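Local coordinates for uncharacterized protein (Ruminococcus gnavus, PDB 4QAN) that is of unknown function but adopts a cystatin-like fold, as a divergent member of the NTF2-like superfamily, and can bind a metal ion, at residues C135-Y147 and L157-H171. Sequence-based numbering, arbitrary orientation.
Sequences CLAAQEVSELEIY and LGFTAVQYEKNWKIH
Gln139 OE1 takes a hydrogen bond from Lys166 N at 2.6 Å. Lys166 lies in the type I' turn from Tyr164 to Asn167. Gln139 is also tied by its backbone: its N donates to Gln163 O at 2.9 Å, in a bent bond. The residue leading into strand 140-147 is thus tied by its side chain to the turn and by its N to the strand before it. Beyond it, strands 140-147 and 157-164 pair antiparallel. Ser142 N to Ala161 O and Leu144 N to Phe159 O are almost straight, at 175° and 174°.

The loop before the strand is fixed by Tyr164. The bond from CA to CB of Tyr164 points away from 135-147, but with CG anti to the carbonyl carbon (chi1 -63°) the ring reaches back to it. Tyr164 OH donates to Leu136 O at 3.0 Å, tilted from that carbonyl plane. Ala138 CB lies over one ring face, toward the rim. A phenylalanine in place of Tyr164 would probably leave Leu136 O without its hydroxyl donor. Leu136 CD2 sits over one face of the His171 imidazole, 3.6 Å from its centroid, a CH-pi contact.

On the sheet face that carries Glu140, Ser142 and Leu144, Glu140 CB comes within 3.5 Å of Trp168 CH2. Leu144 CD1 meets Ala161 CB at 3.8 Å. Farther along, helix 27-39 packs on Ile146. Helix 126-135, which ends in a Schellman motif at Ala137, covers Val141 and Glu143. The chemistry implies a hairpin held mainly by backbone bonds, with a side-chain amide and a phenol fastening its open end, where the next turn begins, to the chain leaving helix 126-135.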
ATOM      1  N   CYS A 135       2.836   0.794  19.194  1.00 55.34           N
ATOM      2  CA  CYS A 135       2.351   1.246  17.880  1.00 55.45           C
ATOM      3  C   CYS A 135       1.926   0.067  16.988  1.00 50.72           C
ATOM      4  O   CYS A 135       0.869   0.083  16.355  1.00 44.14           O
ATOM      5  CB  CYS A 135       3.442   2.046  17.137  1.00 57.27           C
ATOM      6  SG  CYS A 135       3.759   3.731  17.725  1.00 66.13           S
ATOM      7  N   LEU A 136       2.769  -0.957  16.950  1.00 49.83           N
ATOM      8  CA  LEU A 136       2.567  -2.080  16.050  1.00 46.16           C
ATOM      9  C   LEU A 136       1.698  -3.185  16.650  1.00 46.76           C
ATOM     10  O   LEU A 136       1.358  -4.148  15.953  1.00 44.77           O
ATOM     11  CB  LEU A 136       3.926  -2.637  15.634  1.00 46.86           C
ATOM     12  CG  LEU A 136       4.851  -1.666  14.886  1.00 46.03           C
ATOM     13  CD1 LEU A 136       6.218  -2.290  14.664  1.00 46.59           C
ATOM     14  CD2 LEU A 136       4.255  -1.266  13.556  1.00 45.10           C
ATOM     15  N   ALA A 137       1.322  -3.029  17.924  1.00 48.02           N
ATOM     16  CA  ALA A 137       0.665  -4.087  18.705  1.00 49.42           C
ATOM     17  C   ALA A 137       1.468  -5.393  18.629  1.00 52.01           C
ATOM     18  O   ALA A 137       0.912  -6.483  18.461  1.00 50.88           O
ATOM     19  CB  ALA A 137      -0.765  -4.299  18.240  1.00 46.24           C
ATOM     20  N   ALA A 138       2.784  -5.259  18.765  1.00 54.75           N
ATOM     21  CA  ALA A 138       3.711  -6.363  18.555  1.00 57.17           C
ATOM     22  C   ALA A 138       4.164  -6.960  19.876  1.00 61.05           C
ATOM     23  O   ALA A 138       4.186  -6.284  20.901  1.00 63.86           O
ATOM     24  CB  ALA A 138       4.914  -5.877  17.770  1.00 55.38           C
ATOM     25  N   GLN A 139       4.538  -8.232  19.838  1.00 62.86           N
ATOM     26  CA  GLN A 139       5.100  -8.892  21.013  1.00 66.19           C
ATOM     27  C   GLN A 139       6.443  -8.272  21.393  1.00 63.38           C
ATOM     28  O   GLN A 139       6.645  -7.906  22.540  1.00 62.84           O
ATOM     29  CB  GLN A 139       5.277 -10.382  20.755  1.00 69.51           C
ATOM     30  CG  GLN A 139       3.974 -11.126  20.541  1.00 72.01           C
ATOM     31  CD  GLN A 139       4.187 -12.624  20.531  1.00 79.04           C
ATOM     32  OE1 GLN A 139       4.996 -13.140  19.756  1.00 78.58           O
ATOM     33  NE2 GLN A 139       3.474 -13.333  21.400  1.00 85.47           N
ATOM     34  N   GLU A 140       7.349  -8.163  20.422  1.00 60.86           N
ATOM     35  CA  GLU A 140       8.627  -7.468  20.597  1.00 60.05           C
ATOM     36  C   GLU A 140       8.953  -6.628  19.359  1.00 56.99           C
ATOM     37  O   GLU A 140       8.658  -7.033  18.231  1.00 55.15           O
ATOM     38  CB  GLU A 140       9.782  -8.458  20.794  1.00 63.62           C
ATOM     39  CG  GLU A 140       9.687  -9.405  21.982  1.00 67.33           C
ATOM     40  CD  GLU A 140      11.039 -10.003  22.361  1.00 72.60           C
ATOM     41  OE1 GLU A 140      12.080  -9.350  22.097  1.00 73.18           O
ATOM     42  OE2 GLU A 140      11.069 -11.124  22.924  1.00 74.32           O
ATOM     43  N   VAL A 141       9.557  -5.463  19.580  1.00 55.37           N
ATOM     44  CA  VAL A 141      10.246  -4.718  18.531  1.00 53.46           C
ATOM     45  C   VAL A 141      11.724  -4.713  18.867  1.00 55.59           C
ATOM     46  O   VAL A 141      12.107  -4.495  20.016  1.00 60.40           O
ATOM     47  CB  VAL A 141       9.732  -3.263  18.410  1.00 52.34           C
ATOM     48  CG1 VAL A 141      10.692  -2.396  17.605  1.00 51.18           C
ATOM     49  CG2 VAL A 141       8.364  -3.244  17.759  1.00 50.80           C
ATOM     50  N   SER A 142      12.561  -4.963  17.871  1.00 57.15           N
ATOM     51  CA  SER A 142      14.011  -4.926  18.068  1.00 60.17           C
ATOM     52  C   SER A 142      14.653  -4.056  16.992  1.00 59.58           C
ATOM     53  O   SER A 142      14.573  -4.376  15.807  1.00 57.63           O
ATOM     54  CB  SER A 142      14.588  -6.333  18.027  1.00 60.27           C
ATOM     55  OG  SER A 142      15.994  -6.274  17.978  1.00 64.93           O
ATOM     56  N   GLU A 143      15.257  -2.946  17.415  1.00 62.95           N
ATOM     57  CA  GLU A 143      15.946  -2.033  16.506  1.00 63.94           C
ATOM     58  C   GLU A 143      17.394  -2.466  16.377  1.00 63.70           C
ATOM     59  O   GLU A 143      18.129  -2.461  17.358  1.00 70.67           O
ATOM     60  CB  GLU A 143      15.876  -0.595  17.019  1.00 66.42           C
ATOM     61  CG  GLU A 143      14.607   0.143  16.627  1.00 65.26           C
ATOM     62  CD  GLU A 143      14.617   1.586  17.105  1.00 68.53           C
ATOM     63  OE1 GLU A 143      14.757   1.789  18.331  1.00 73.68           O
ATOM     64  OE2 GLU A 143      14.487   2.510  16.263  1.00 66.30           O
ATOM     65  N   LEU A 144      17.792  -2.848  15.166  1.00 62.23           N
ATOM     66  CA  LEU A 144      19.128  -3.377  14.927  1.00 64.05           C
ATOM     67  C   LEU A 144      19.956  -2.443  14.079  1.00 61.74           C
ATOM     68  O   LEU A 144      19.456  -1.834  13.136  1.00 58.23           O
ATOM     69  CB  LEU A 144      19.070  -4.753  14.255  1.00 66.19           C
ATOM     70  CG  LEU A 144      18.436  -5.856  15.113  1.00 70.38           C
ATOM     71  CD1 LEU A 144      16.975  -6.050  14.741  1.00 67.89           C
ATOM     72  CD2 LEU A 144      19.189  -7.170  14.982  1.00 72.63           C
ATOM     73  N   GLU A 145      21.224  -2.324  14.456  1.00 63.31           N
ATOM     74  CA  GLU A 145      22.232  -1.661  13.654  1.00 64.77           C
ATOM     75  C   GLU A 145      22.988  -2.746  12.909  1.00 63.65           C
ATOM     76  O   GLU A 145      23.440  -3.719  13.518  1.00 63.68           O
ATOM     77  CB  GLU A 145      23.207  -0.897  14.544  1.00 74.03           C
ATOM     78  CG  GLU A 145      22.574   0.142  15.456  1.00 78.62           C
ATOM     79  CD  GLU A 145      23.607   0.855  16.310  1.00 89.15           C
ATOM     80  OE1 GLU A 145      24.732   0.328  16.460  1.00 94.31           O
ATOM     81  OE2 GLU A 145      23.299   1.946  16.832  1.00 99.72           O
ATOM     82  N   ILE A 146      23.143  -2.574  11.602  1.00 59.07           N
ATOM     83  CA  ILE A 146      23.760  -3.600  10.769  1.00 59.93           C
ATOM     84  C   ILE A 146      24.974  -3.016  10.059  1.00 61.21           C
ATOM     85  O   ILE A 146      24.864  -2.014   9.363  1.00 62.31           O
ATOM     86  CB  ILE A 146      22.746  -4.146   9.746  1.00 56.98           C
ATOM     87  CG1 ILE A 146      21.490  -4.648  10.464  1.00 57.06           C
ATOM     88  CG2 ILE A 146      23.345  -5.262   8.901  1.00 55.30           C
ATOM     89  CD1 ILE A 146      20.281  -4.716   9.567  1.00 56.03           C
ATOM     90  N   TYR A 147      26.128  -3.644  10.249  1.00 63.24           N
ATOM     91  CA  TYR A 147      27.360  -3.208   9.606  1.00 65.99           C
ATOM     92  C   TYR A 147      27.689  -4.157   8.463  1.00 66.53           C
ATOM     93  O   TYR A 147      27.899  -5.352   8.674  1.00 70.33           O
ATOM     94  CB  TYR A 147      28.514  -3.142  10.623  1.00 67.80           C
ATOM     95  CG  TYR A 147      28.245  -2.156  11.741  1.00 67.69           C
ATOM     96  CD1 TYR A 147      28.607  -0.818  11.618  1.00 68.51           C
ATOM     97  CD2 TYR A 147      27.592  -2.552  12.909  1.00 68.27           C
ATOM     98  CE1 TYR A 147      28.345   0.093  12.631  1.00 70.30           C
ATOM     99  CE2 TYR A 147      27.323  -1.648  13.928  1.00 69.95           C
ATOM    100  CZ  TYR A 147      27.702  -0.325  13.785  1.00 71.05           C
ATOM    101  OH  TYR A 147      27.440   0.588  14.784  1.00 71.85           O
ATOM    102  N   LEU A 157      23.473   0.072   8.560  1.00 59.27           N
ATOM    103  CA  LEU A 157      22.049   0.132   8.243  1.00 57.09           C
ATOM    104  C   LEU A 157      21.259   0.007   9.533  1.00 55.61           C
ATOM    105  O   LEU A 157      21.760  -0.527  10.514  1.00 56.16           O
ATOM    106  CB  LEU A 157      21.654  -0.985   7.280  1.00 57.09           C
ATOM    107  CG  LEU A 157      22.588  -1.263   6.100  1.00 61.95           C
ATOM    108  CD1 LEU A 157      22.316  -2.640   5.515  1.00 64.90           C
ATOM    109  CD2 LEU A 157      22.440  -0.194   5.035  1.00 62.85           C
ATOM    110  N   GLY A 158      20.028   0.507   9.530  1.00 52.48           N
ATOM    111  CA  GLY A 158      19.139   0.356  10.674  1.00 51.49           C
ATOM    112  C   GLY A 158      17.850  -0.309  10.255  1.00 49.26           C
ATOM    113  O   GLY A 158      17.082   0.272   9.504  1.00 47.96           O
ATOM    114  N   PHE A 159      17.618  -1.536  10.713  1.00 49.77           N
ATOM    115  CA  PHE A 159      16.334  -2.206  10.485  1.00 48.73           C
ATOM    116  C   PHE A 159      15.511  -2.243  11.775  1.00 49.92           C
ATOM    117  O   PHE A 159      16.052  -2.462  12.877  1.00 50.46           O
ATOM    118  CB  PHE A 159      16.514  -3.656   9.983  1.00 49.63           C
ATOM    119  CG  PHE A 159      17.174  -3.795   8.628  1.00 48.31           C
ATOM    120  CD1 PHE A 159      17.468  -2.692   7.822  1.00 47.21           C
ATOM    121  CD2 PHE A 159      17.458  -5.063   8.134  1.00 49.37           C
ATOM    122  CE1 PHE A 159      18.068  -2.851   6.584  1.00 46.56           C
ATOM    123  CE2 PHE A 159      18.058  -5.228   6.889  1.00 48.59           C
ATOM    124  CZ  PHE A 159      18.361  -4.122   6.115  1.00 47.56           C
ATOM    125  N   THR A 160      14.200  -2.047  11.624  1.00 47.70           N
ATOM    126  CA  THR A 160      13.244  -2.310  12.689  1.00 49.01           C
ATOM    127  C   THR A 160      12.601  -3.684  12.458  1.00 48.24           C
ATOM    128  O   THR A 160      11.813  -3.872  11.527  1.00 47.95           O
ATOM    129  CB  THR A 160      12.154  -1.231  12.757  1.00 50.17           C
ATOM    130  OG1 THR A 160      12.761   0.063  12.863  1.00 54.72           O
ATOM    131  CG2 THR A 160      11.233  -1.468  13.945  1.00 50.80           C
ATOM    132  N   ALA A 161      12.965  -4.637  13.307  1.00 48.96           N
ATOM    133  CA  ALA A 161      12.439  -5.996  13.261  1.00 49.07           C
ATOM    134  C   ALA A 161      11.308  -6.126  14.256  1.00 49.80           C
ATOM    135  O   ALA A 161      11.360  -5.546  15.341  1.00 52.45           O
ATOM    136  CB  ALA A 161      13.531  -6.993  13.595  1.00 50.16           C
ATOM    137  N   VAL A 162      10.293  -6.900  13.898  1.00 51.36           N
ATOM    138  CA  VAL A 162       9.104  -7.025  14.738  1.00 52.83           C
ATOM    139  C   VAL A 162       8.742  -8.491  14.947  1.00 53.62           C
ATOM    140  O   VAL A 162       8.967  -9.314  14.068  1.00 55.42           O
ATOM    141  CB  VAL A 162       7.927  -6.193  14.167  1.00 51.58           C
ATOM    142  CG1 VAL A 162       7.424  -6.748  12.840  1.00 51.52           C
ATOM    143  CG2 VAL A 162       6.799  -6.098  15.180  1.00 53.85           C
ATOM    144  N   GLN A 163       8.234  -8.813  16.139  1.00 54.28           N
ATOM    145  CA  GLN A 163       7.758 -10.158  16.438  1.00 57.26           C
ATOM    146  C   GLN A 163       6.246 -10.179  16.668  1.00 59.22           C
ATOM    147  O   GLN A 163       5.701  -9.360  17.434  1.00 59.34           O
ATOM    148  CB  GLN A 163       8.461 -10.732  17.673  1.00 59.30           C
ATOM    149  CG  GLN A 163       8.296 -12.241  17.807  1.00 60.81           C
ATOM    150  CD  GLN A 163       8.704 -12.763  19.178  1.00 64.33           C
ATOM    151  OE1 GLN A 163       8.285 -12.231  20.206  1.00 63.84           O
ATOM    152  NE2 GLN A 163       9.520 -13.813  19.198  1.00 68.17           N
ATOM    153  N   TYR A 164       5.582 -11.111  15.985  1.00 57.51           N
ATOM    154  CA  TYR A 164       4.187 -11.433  16.244  1.00 58.43           C
ATOM    155  C   TYR A 164       4.077 -12.939  16.384  1.00 59.39           C
ATOM    156  O   TYR A 164       4.596 -13.675  15.550  1.00 59.99           O
ATOM    157  CB  TYR A 164       3.286 -11.002  15.097  1.00 53.58           C
ATOM    158  CG  TYR A 164       3.233  -9.524  14.808  1.00 50.34           C
ATOM    159  CD1 TYR A 164       2.289  -8.701  15.419  1.00 49.40           C
ATOM    160  CD2 TYR A 164       4.098  -8.957  13.887  1.00 47.69           C
ATOM    161  CE1 TYR A 164       2.224  -7.343  15.122  1.00 48.64           C
ATOM    162  CE2 TYR A 164       4.046  -7.607  13.592  1.00 47.03           C
ATOM    163  CZ  TYR A 164       3.106  -6.803  14.203  1.00 47.13           C
ATOM    164  OH  TYR A 164       3.073  -5.458  13.882  1.00 45.23           O
ATOM    165  N   GLU A 165       3.391 -13.382  17.434  1.00 62.84           N
ATOM    166  CA  GLU A 165       3.177 -14.805  17.707  1.00 65.08           C
ATOM    167  C   GLU A 165       4.456 -15.625  17.559  1.00 64.25           C
ATOM    168  O   GLU A 165       4.462 -16.703  16.958  1.00 66.19           O
ATOM    169  CB  GLU A 165       2.063 -15.356  16.812  1.00 67.50           C
ATOM    170  CG  GLU A 165       0.798 -14.510  16.849  1.00 70.62           C
ATOM    171  CD  GLU A 165      -0.476 -15.326  16.731  1.00 75.71           C
ATOM    172  OE1 GLU A 165      -0.859 -15.984  17.726  1.00 75.13           O
ATOM    173  OE2 GLU A 165      -1.107 -15.288  15.649  1.00 81.74           O
ATOM    174  N   LYS A 166       5.536 -15.099  18.126  1.00 64.49           N
ATOM    175  CA  LYS A 166       6.818 -15.804  18.212  1.00 65.58           C
ATOM    176  C   LYS A 166       7.547 -15.917  16.866  1.00 63.75           C
ATOM    177  O   LYS A 166       8.466 -16.714  16.731  1.00 64.30           O
ATOM    178  CB  LYS A 166       6.628 -17.193  18.846  1.00 69.48           C
ATOM    179  CG  LYS A 166       5.499 -17.271  19.875  1.00 70.98           C
ATOM    180  CD  LYS A 166       5.686 -18.394  20.881  1.00 73.62           C
ATOM    181  CE  LYS A 166       6.147 -17.845  22.222  1.00 76.19           C
ATOM    182  NZ  LYS A 166       6.385 -18.928  23.212  1.00 81.50           N
ATOM    183  N   ASN A 167       7.145 -15.113  15.879  1.00 61.40           N
ATOM    184  CA  ASN A 167       7.777 -15.139  14.554  1.00 60.33           C
ATOM    185  C   ASN A 167       8.224 -13.755  14.141  1.00 57.01           C
ATOM    186  O   ASN A 167       7.435 -12.814  14.188  1.00 50.92           O
ATOM    187  CB  ASN A 167       6.798 -15.650  13.507  1.00 60.11           C
ATOM    188  CG  ASN A 167       6.438 -17.101  13.706  1.00 65.75           C
ATOM    189  OD1 ASN A 167       7.244 -17.899  14.193  1.00 70.12           O
ATOM    190  ND2 ASN A 167       5.221 -17.456  13.323  1.00 66.19           N
ATOM    191  N   TRP A 168       9.474 -13.636  13.711  1.00 56.79           N
ATOM    192  CA  TRP A 168      10.046 -12.330  13.382  1.00 53.93           C
ATOM    193  C   TRP A 168       9.887 -11.953  11.916  1.00 51.41           C
ATOM    194  O   TRP A 168       9.900 -12.806  11.029  1.00 46.68           O
ATOM    195  CB  TRP A 168      11.521 -12.286  13.758  1.00 55.50           C
ATOM    196  CG  TRP A 168      11.727 -12.297  15.237  1.00 57.93           C
ATOM    197  CD1 TRP A 168      11.869 -13.387  16.045  1.00 59.74           C
ATOM    198  CD2 TRP A 168      11.797 -11.153  16.088  1.00 57.80           C
ATOM    199  NE1 TRP A 168      12.030 -12.992  17.348  1.00 60.63           N
ATOM    200  CE2 TRP A 168      11.988 -11.622  17.401  1.00 59.49           C
ATOM    201  CE3 TRP A 168      11.726  -9.770  15.860  1.00 56.28           C
ATOM    202  CZ2 TRP A 168      12.111 -10.764  18.486  1.00 60.24           C
ATOM    203  CZ3 TRP A 168      11.847  -8.918  16.939  1.00 57.17           C
ATOM    204  CH2 TRP A 168      12.036  -9.419  18.238  1.00 58.99           C
ATOM    205  N   LYS A 169       9.719 -10.654  11.682  1.00 51.77           N
ATOM    206  CA  LYS A 169       9.817 -10.089  10.352  1.00 50.82           C
ATOM    207  C   LYS A 169      10.369  -8.673  10.418  1.00 48.94           C
ATOM    208  O   LYS A 169      10.402  -8.049  11.475  1.00 48.24           O
ATOM    209  CB  LYS A 169       8.457 -10.118   9.651  1.00 54.49           C
ATOM    210  CG  LYS A 169       8.051 -11.514   9.193  1.00 55.62           C
ATOM    211  CD  LYS A 169       7.227 -11.464   7.930  1.00 60.69           C
ATOM    212  CE  LYS A 169       6.772 -12.847   7.523  1.00 61.26           C
ATOM    213  NZ  LYS A 169       5.715 -12.719   6.491  1.00 63.20           N
ATOM    214  N   ILE A 170      10.827  -8.172   9.280  1.00 46.85           N
ATOM    215  CA  ILE A 170      11.313  -6.807   9.218  1.00 47.12           C
ATOM    216  C   ILE A 170      10.133  -5.871   9.021  1.00 42.34           C
ATOM    217  O   ILE A 170       9.447  -5.974   8.021  1.00 42.88           O
ATOM    218  CB  ILE A 170      12.273  -6.609   8.040  1.00 46.39           C
ATOM    219  CG1 ILE A 170      13.477  -7.546   8.172  1.00 47.91           C
ATOM    220  CG2 ILE A 170      12.698  -5.148   7.943  1.00 46.22           C
ATOM    221  CD1 ILE A 170      14.187  -7.483   9.506  1.00 52.04           C
ATOM    222  N   HIS A 171       9.903  -4.972   9.977  1.00 41.06           N
ATOM    223  CA  HIS A 171       8.888  -3.924   9.829  1.00 37.77           C
ATOM    224  C   HIS A 171       9.387  -2.792   8.945  1.00 38.28           C
ATOM    225  O   HIS A 171       8.607  -2.181   8.196  1.00 40.38           O
ATOM    226  CB  HIS A 171       8.497  -3.332  11.186  1.00 37.63           C
ATOM    227  CG  HIS A 171       7.559  -2.177  11.070  1.00 36.36           C
ATOM    228  ND1 HIS A 171       6.270  -2.318  10.604  1.00 35.65           N
ATOM    229  CD2 HIS A 171       7.734  -0.858  11.303  1.00 36.82           C
ATOM    230  CE1 HIS A 171       5.681  -1.138  10.576  1.00 36.47           C
ATOM    231  NE2 HIS A 171       6.548  -0.233  10.996  1.00 39.12           N
TER